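Local structure of 3-oxo-tetronate kinase (Haemophilus influenzae, 1YZY) at residues F370-Q375 / G379-K384; D14-L19 / T26-G31; N349-G354 / Y407-F412. The protein catalyses the ATP-dependent phosphorylation of 3-oxo-tetronate to 3-oxo-tetronate 4-phosphate, acting as a four-carbon acid sugar kinase. All blocks are in the same frame, centred on the assembly; numbering follows the deposited sequence.

Contact 1 (F370-Q375 / G379-K384); sequences FHIGKQ and GVPWLK
Strands 370-375 and 380-384 run antiparallel with a strong twist, their axes at 140° and 4.3 Å apart at the closest. Three backbone hydrogen bonds join them. His371 N reaches Lys384 O at 2.8 Å in the carbonyl plane, Gly373 N meets Trp382 O at 2.7 Å, and Trp382 N bonds to Lys374 O from above the plane of that carbonyl. Beyond this last bond the chains close in, with Gln375 CA 4.0 Å from Pro381 CA. On one face Leu383 sits between two partners. Its CD1 lies over a face of the Phe370 ring, 4.3 Å from the centroid and 15° off the normal, a CH-pi contact, while CD2 packs on Ile372 CD1 at 3.9 Å. Ile372 lies alongside both Leu383 and Pro381. Its CG2, anti to the backbone N, meets Pro381 CB at 4.0 Å, and CG1 on the other branch carries CD1 to the leucine. Helix 9-20 packs against part of this face, Val20 touching Ile372 and Ser17 touching Pro381. On the other face His371 and Lys384 point the same way. The lysine chain bends at its last two torsions (chi3 83°), bringing CE to 4.1 Å from His371 CD2 and directing NZ to a long, weak ion pair with Asp389. The Trp382 indole leads away from strand 370-375, and NE1 bonds to Ala408 O. The arrangement is a beta hairpin, whose outer neighbours are strand 26-30 beside 369-375 and strand 391-395 beside 380-385.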
# COMPACT_ATOMS: atom_id res chain seq x y z
N PHE A 370 2.28 0.81 10.80
CA PHE A 370 3.72 0.73 10.70
C PHE A 370 4.34 2.01 10.17
O PHE A 370 3.66 2.83 9.55
CB PHE A 370 4.10 -0.39 9.72
CG PHE A 370 3.49 -1.72 10.04
CD1 PHE A 370 4.14 -2.61 10.90
CD2 PHE A 370 2.26 -2.09 9.50
CE1 PHE A 370 3.57 -3.84 11.22
CE2 PHE A 370 1.68 -3.31 9.80
CZ PHE A 370 2.33 -4.19 10.67
N HIS A 371 5.61 2.20 10.50
CA HIS A 371 6.38 3.32 9.99
C HIS A 371 7.02 2.81 8.69
O HIS A 371 7.71 1.79 8.75
CB HIS A 371 7.57 3.61 10.90
CG HIS A 371 7.20 4.38 12.13
ND1 HIS A 371 7.35 5.74 12.23
CD2 HIS A 371 6.66 3.97 13.30
CE1 HIS A 371 6.92 6.15 13.41
NE2 HIS A 371 6.49 5.09 14.08
N ILE A 372 6.81 3.47 7.55
CA ILE A 372 7.42 2.92 6.33
C ILE A 372 8.89 3.33 6.17
O ILE A 372 9.24 4.51 6.29
CB ILE A 372 6.59 3.42 5.13
CG1 ILE A 372 5.09 3.33 5.44
CG2 ILE A 372 6.92 2.58 3.89
CD1 ILE A 372 4.51 1.94 5.32
N GLY A 373 9.73 2.33 5.91
CA GLY A 373 11.15 2.55 5.76
C GLY A 373 11.74 2.22 4.41
O GLY A 373 11.03 2.08 3.42
N LYS A 374 13.06 2.06 4.39
CA LYS A 374 13.81 1.79 3.16
C LYS A 374 13.31 0.62 2.33
O LYS A 374 13.00 -0.45 2.84
CB LYS A 374 15.29 1.62 3.47
CG LYS A 374 16.21 2.01 2.34
CD LYS A 374 17.56 2.39 2.91
CE LYS A 374 18.58 2.62 1.83
NZ LYS A 374 19.91 2.83 2.45
N GLN A 375 13.26 0.85 1.02
CA GLN A 375 12.79 -0.14 0.07
C GLN A 375 13.81 -1.25 -0.20
O GLN A 375 14.90 -0.99 -0.70
CB GLN A 375 12.41 0.56 -1.24
CG GLN A 375 11.84 -0.35 -2.32
CD GLN A 375 11.30 0.43 -3.52
OE1 GLN A 375 10.27 1.10 -3.43
NE2 GLN A 375 11.99 0.33 -4.65
N GLY A 379 7.85 -2.75 -3.80
CA GLY A 379 6.71 -3.34 -3.12
C GLY A 379 7.05 -3.97 -1.78
O GLY A 379 6.15 -4.42 -1.07
N VAL A 380 8.33 -3.99 -1.42
CA VAL A 380 8.75 -4.57 -0.15
C VAL A 380 9.61 -3.63 0.70
O VAL A 380 10.84 -3.71 0.69
CB VAL A 380 9.53 -5.89 -0.34
CG1 VAL A 380 9.64 -6.64 0.97
CG2 VAL A 380 8.87 -6.76 -1.39
N PRO A 381 8.99 -2.66 1.39
CA PRO A 381 9.78 -1.76 2.23
C PRO A 381 10.02 -2.35 3.63
O PRO A 381 9.41 -3.37 4.00
CB PRO A 381 8.89 -0.51 2.30
CG PRO A 381 7.52 -1.10 2.31
CD PRO A 381 7.61 -2.15 1.23
N TRP A 382 10.94 -1.76 4.38
CA TRP A 382 11.19 -2.20 5.74
C TRP A 382 10.13 -1.50 6.58
O TRP A 382 9.80 -0.34 6.31
CB TRP A 382 12.60 -1.79 6.21
CG TRP A 382 13.58 -2.91 6.14
CD1 TRP A 382 14.70 -2.97 5.35
CD2 TRP A 382 13.50 -4.16 6.83
NE1 TRP A 382 15.32 -4.19 5.50
CE2 TRP A 382 14.61 -4.94 6.41
CE3 TRP A 382 12.61 -4.71 7.77
CZ2 TRP A 382 14.84 -6.24 6.89
CZ3 TRP A 382 12.84 -6.00 8.25
CH2 TRP A 382 13.95 -6.75 7.80
N LEU A 383 9.60 -2.20 7.58
CA LEU A 383 8.56 -1.64 8.43
C LEU A 383 8.98 -1.66 9.90
O LEU A 383 9.96 -2.28 10.28
CB LEU A 383 7.28 -2.46 8.29
CG LEU A 383 6.63 -2.73 6.92
CD1 LEU A 383 5.53 -3.79 7.07
CD2 LEU A 383 6.06 -1.45 6.35
N LYS A 384 8.26 -0.89 10.71
CA LYS A 384 8.49 -0.89 12.14
C LYS A 384 7.15 -0.58 12.75
O LYS A 384 6.50 0.39 12.38
CB LYS A 384 9.51 0.15 12.61
CG LYS A 384 9.88 -0.09 14.08
CD LYS A 384 10.73 1.00 14.68
CE LYS A 384 9.88 2.18 15.15
NZ LYS A 384 8.91 1.79 16.21

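Contact 2 (D14-L19 / T26-G31); sequences DIASFL and TVQMNG
The carboxamide of Gln28 is the flat group that touches across this contact: its OE1 meets Ala16 CB at 3.9 Å, with the methyl well off the amide plane, and its NE2 makes a weak hydrogen bond to Ser13 OG. The other flat group, the ring of Phe18, is turned away from the strand and has Asp14 OD2 at its edge, in the ring plane; that carboxylate oxygen is also bonded to Ser221 OG. An extended chain, with CG anti to the backbone N (chi1 180°), is what carries the Gln28 amide up to the helix. Ala16 CB also packs on Thr26 CG2 at 4.1 Å. The other branch of the threonine, OG1, lies beside the backbone N and comes to 3.5 Å from Leu19 CB, a van der Waals approach; its polar need is met by a hydrogen bond with Leu24 O. The small Ala16 thus faces both strand side chains, and the contact is buried and rests on packing. Helix 14-19 and strand 26-30 run almost antiparallel (169°), their axes 8.7 Å apart, an arrangement characteristic of a helix layered on a beta sheet in an alpha/beta domain, here the sugar-binding N-terminal one.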
# COMPACT_ATOMS: atom_id res chain seq x y z
N ASP A 14 1.01 1.34 -1.76
CA ASP A 14 1.62 1.96 -2.93
C ASP A 14 1.96 3.43 -2.74
O ASP A 14 3.11 3.83 -2.91
CB ASP A 14 0.71 1.80 -4.14
CG ASP A 14 1.41 2.10 -5.44
OD1 ASP A 14 2.25 1.29 -5.87
OD2 ASP A 14 1.10 3.15 -6.05
N ILE A 15 0.96 4.24 -2.39
CA ILE A 15 1.18 5.66 -2.21
C ILE A 15 2.12 5.93 -1.05
O ILE A 15 2.94 6.85 -1.11
CB ILE A 15 -0.15 6.47 -2.05
CG1 ILE A 15 0.12 7.97 -2.22
CG2 ILE A 15 -0.79 6.22 -0.67
CD1 ILE A 15 -1.14 8.83 -2.23
N ALA A 16 2.03 5.10 -0.00
CA ALA A 16 2.88 5.25 1.18
C ALA A 16 4.35 5.07 0.83
O ALA A 16 5.21 5.76 1.38
CB ALA A 16 2.46 4.26 2.27
N SER A 17 4.64 4.11 -0.05
CA SER A 17 6.01 3.89 -0.50
C SER A 17 6.44 5.11 -1.32
O SER A 17 7.59 5.55 -1.23
CB SER A 17 6.10 2.64 -1.38
OG SER A 17 6.58 1.53 -0.65
N PHE A 18 5.52 5.63 -2.13
CA PHE A 18 5.81 6.80 -2.95
C PHE A 18 6.14 8.02 -2.11
O PHE A 18 7.05 8.77 -2.44
CB PHE A 18 4.64 7.11 -3.90
CG PHE A 18 4.81 6.51 -5.26
CD1 PHE A 18 5.94 6.80 -6.02
CD2 PHE A 18 3.87 5.63 -5.78
CE1 PHE A 18 6.13 6.23 -7.27
CE2 PHE A 18 4.04 5.05 -7.04
CZ PHE A 18 5.18 5.36 -7.79
N LEU A 19 5.41 8.22 -1.02
CA LEU A 19 5.66 9.35 -0.15
C LEU A 19 7.04 9.25 0.48
O LEU A 19 7.72 10.27 0.65
CB LEU A 19 4.58 9.45 0.93
CG LEU A 19 3.15 9.65 0.41
CD1 LEU A 19 2.17 9.67 1.58
CD2 LEU A 19 3.06 10.95 -0.38
N THR A 26 6.67 8.53 6.75
CA THR A 26 5.29 8.04 6.66
C THR A 26 4.87 6.90 7.61
O THR A 26 5.66 6.01 7.93
CB THR A 26 5.01 7.56 5.20
OG1 THR A 26 5.33 8.62 4.28
CG2 THR A 26 3.55 7.15 5.01
N VAL A 27 3.63 6.95 8.07
CA VAL A 27 3.05 5.93 8.92
C VAL A 27 1.76 5.47 8.26
O VAL A 27 0.88 6.28 7.96
CB VAL A 27 2.71 6.46 10.33
CG1 VAL A 27 1.83 5.46 11.07
CG2 VAL A 27 3.99 6.68 11.12
N GLN A 28 1.67 4.17 7.98
CA GLN A 28 0.48 3.62 7.36
C GLN A 28 -0.35 2.81 8.36
O GLN A 28 0.05 1.73 8.78
CB GLN A 28 0.85 2.72 6.18
CG GLN A 28 -0.36 2.09 5.48
CD GLN A 28 0.03 1.06 4.44
OE1 GLN A 28 1.17 1.03 3.97
NE2 GLN A 28 -0.92 0.20 4.07
N MET A 29 -1.51 3.36 8.73
CA MET A 29 -2.41 2.69 9.66
C MET A 29 -3.40 1.84 8.87
O MET A 29 -3.92 2.29 7.85
CB MET A 29 -3.15 3.72 10.50
CG MET A 29 -2.23 4.58 11.35
SD MET A 29 -1.13 3.61 12.42
CE MET A 29 -1.76 4.03 14.05
N ASN A 30 -3.62 0.61 9.30
CA ASN A 30 -4.57 -0.27 8.61
C ASN A 30 -5.89 -0.17 9.37
O ASN A 30 -6.06 -0.77 10.42
CB ASN A 30 -4.05 -1.71 8.60
CG ASN A 30 -2.67 -1.84 7.95
OD1 ASN A 30 -2.41 -1.24 6.91
ND2 ASN A 30 -1.80 -2.62 8.57
N GLY A 31 -6.82 0.61 8.82
CA GLY A 31 -8.11 0.82 9.45
C GLY A 31 -8.02 2.05 10.33
O GLY A 31 -6.91 2.49 10.64

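Contact 3 (N349-G354 / Y407-F412); sequences NFITAG and YAQGMF
Ile351 has CG1 anti to the carbonyl carbon (chi1 -57°) and an extended second torsion (174°), which together carry CD1 out to the helix that begins at 404. There it meets Gln409 CG at 3.7 Å, the two chains crossing at a slant, and Ala408 CB at 4.3 Å. Of Gln409 it is the aliphatic CG that touches. This is the packing of the chain's last helix on the strand layer of the nucleotide-binding C-terminal domain. Phe404 and Phe405, earlier in the same helix, touch Ile351 too. Strand 349-353 leads directly to Gly354, the N-cap of helix 355-365 and, by similarity, part of the ATP site. At the other end of the strand Asn349 and Phe412 approach from opposite directions. Asn349 OD1 comes to 3.7 Å from Phe412 CE2, with the amide and ring planes nearly perpendicular (81°), and the same oxygen takes part in a weak hydrogen bond with Thr248 OG1. The ring is poorly ordered, so its placement is less certain than that of Ile351. Beyond the asparagine, Phe412 also touches Thr242 and Thr248.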
# COMPACT_ATOMS: atom_id res chain seq x y z
N ASN A 349 13.27 -8.62 14.49
CA ASN A 349 13.13 -8.46 13.05
C ASN A 349 12.47 -9.70 12.44
O ASN A 349 12.96 -10.82 12.61
CB ASN A 349 14.50 -8.26 12.38
CG ASN A 349 15.31 -7.12 12.99
OD1 ASN A 349 16.53 -7.21 13.09
ND2 ASN A 349 14.64 -6.04 13.36
N PHE A 350 11.36 -9.50 11.73
CA PHE A 350 10.65 -10.61 11.09
C PHE A 350 10.57 -10.41 9.58
O PHE A 350 10.10 -9.38 9.10
CB PHE A 350 9.23 -10.73 11.64
CG PHE A 350 9.16 -11.03 13.11
CD1 PHE A 350 8.90 -12.33 13.54
CD2 PHE A 350 9.36 -10.04 14.05
CE1 PHE A 350 8.83 -12.63 14.90
CE2 PHE A 350 9.30 -10.32 15.41
CZ PHE A 350 9.04 -11.62 15.84
N ILE A 351 11.04 -11.40 8.83
CA ILE A 351 11.01 -11.35 7.37
C ILE A 351 10.09 -12.46 6.89
O ILE A 351 10.44 -13.64 6.93
CB ILE A 351 12.44 -11.55 6.79
CG1 ILE A 351 13.39 -10.49 7.36
CG2 ILE A 351 12.41 -11.47 5.27
CD1 ILE A 351 14.81 -10.69 6.96
N THR A 352 8.89 -12.10 6.47
CA THR A 352 7.92 -13.08 6.00
C THR A 352 7.79 -13.15 4.48
O THR A 352 8.16 -12.20 3.76
CB THR A 352 6.53 -12.82 6.62
OG1 THR A 352 6.11 -11.48 6.31
CG2 THR A 352 6.58 -12.98 8.14
N ALA A 353 7.33 -14.29 3.99
CA ALA A 353 7.14 -14.50 2.56
C ALA A 353 5.76 -15.12 2.33
O ALA A 353 5.44 -16.15 2.91
CB ALA A 353 8.22 -15.40 2.00
N GLY A 354 4.98 -14.50 1.45
CA GLY A 354 3.64 -14.98 1.18
C GLY A 354 2.59 -14.05 1.75
O GLY A 354 2.75 -13.51 2.85
N TYR A 407 19.50 -10.44 0.93
CA TYR A 407 19.58 -9.02 0.58
C TYR A 407 18.87 -8.14 1.61
O TYR A 407 19.40 -7.11 2.03
CB TYR A 407 19.00 -8.75 -0.81
CG TYR A 407 19.16 -7.30 -1.23
CD1 TYR A 407 20.43 -6.73 -1.33
CD2 TYR A 407 18.05 -6.49 -1.44
CE1 TYR A 407 20.59 -5.39 -1.64
CE2 TYR A 407 18.20 -5.13 -1.75
CZ TYR A 407 19.48 -4.59 -1.84
OH TYR A 407 19.65 -3.25 -2.12
N ALA A 408 17.64 -8.52 1.95
CA ALA A 408 16.85 -7.80 2.94
C ALA A 408 17.66 -7.56 4.21
O ALA A 408 17.54 -6.52 4.86
CB ALA A 408 15.60 -8.59 3.27
N GLN A 409 18.50 -8.53 4.56
CA GLN A 409 19.35 -8.46 5.74
C GLN A 409 20.66 -7.71 5.47
O GLN A 409 21.16 -6.98 6.33
CB GLN A 409 19.67 -9.86 6.24
CG GLN A 409 18.45 -10.70 6.48
CD GLN A 409 18.78 -12.06 7.02
OE1 GLN A 409 18.45 -13.08 6.42
NE2 GLN A 409 19.44 -12.09 8.18
N GLY A 410 21.22 -7.93 4.29
CA GLY A 410 22.46 -7.28 3.93
C GLY A 410 22.49 -5.77 4.10
O GLY A 410 23.52 -5.22 4.50
N MET A 411 21.39 -5.09 3.81
CA MET A 411 21.37 -3.64 3.93
C MET A 411 21.50 -3.04 5.33
O MET A 411 21.95 -1.90 5.47
CB MET A 411 20.18 -3.02 3.18
CG MET A 411 18.80 -3.44 3.67
SD MET A 411 17.53 -2.73 2.60
CE MET A 411 17.62 -3.87 1.22
N PHE A 412 21.09 -3.77 6.37
CA PHE A 412 21.23 -3.23 7.72
C PHE A 412 22.36 -3.86 8.53
O PHE A 412 22.41 -3.73 9.76
CB PHE A 412 19.89 -3.25 8.49
CG PHE A 412 19.44 -4.62 8.93
CD1 PHE A 412 18.78 -5.47 8.05
CD2 PHE A 412 19.62 -5.04 10.25
CE1 PHE A 412 18.31 -6.71 8.47
CE2 PHE A 412 19.15 -6.27 10.68
CZ PHE A 412 18.49 -7.11 9.78

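In the fold
Contacts 2 and 3 are buried helix-on-strand packings far apart in the chain, with nearest atoms about 12 Å apart; contact 1, a partly buried hairpin, lies between them. Strand 369-375, from the C-terminal part of the sequence, lies beside strand 26-30 of contact 2, from the N-terminal part, and pairs with it through the backbone: Ile372 bonds to Thr26 and Phe370 to Gln28. Helix 9-20, one side of contact 2, also touches Ile372 and Pro381 of contact 1. Toward contact 3 the link is made by a side chain, the Trp382 indole reaching Ile351, Phe412 and Ala408 O. Contact 1 depends chiefly on backbone hydrogen bonds, contacts 2 and 3 on van der Waals approaches in which side-chain oxygens also take part.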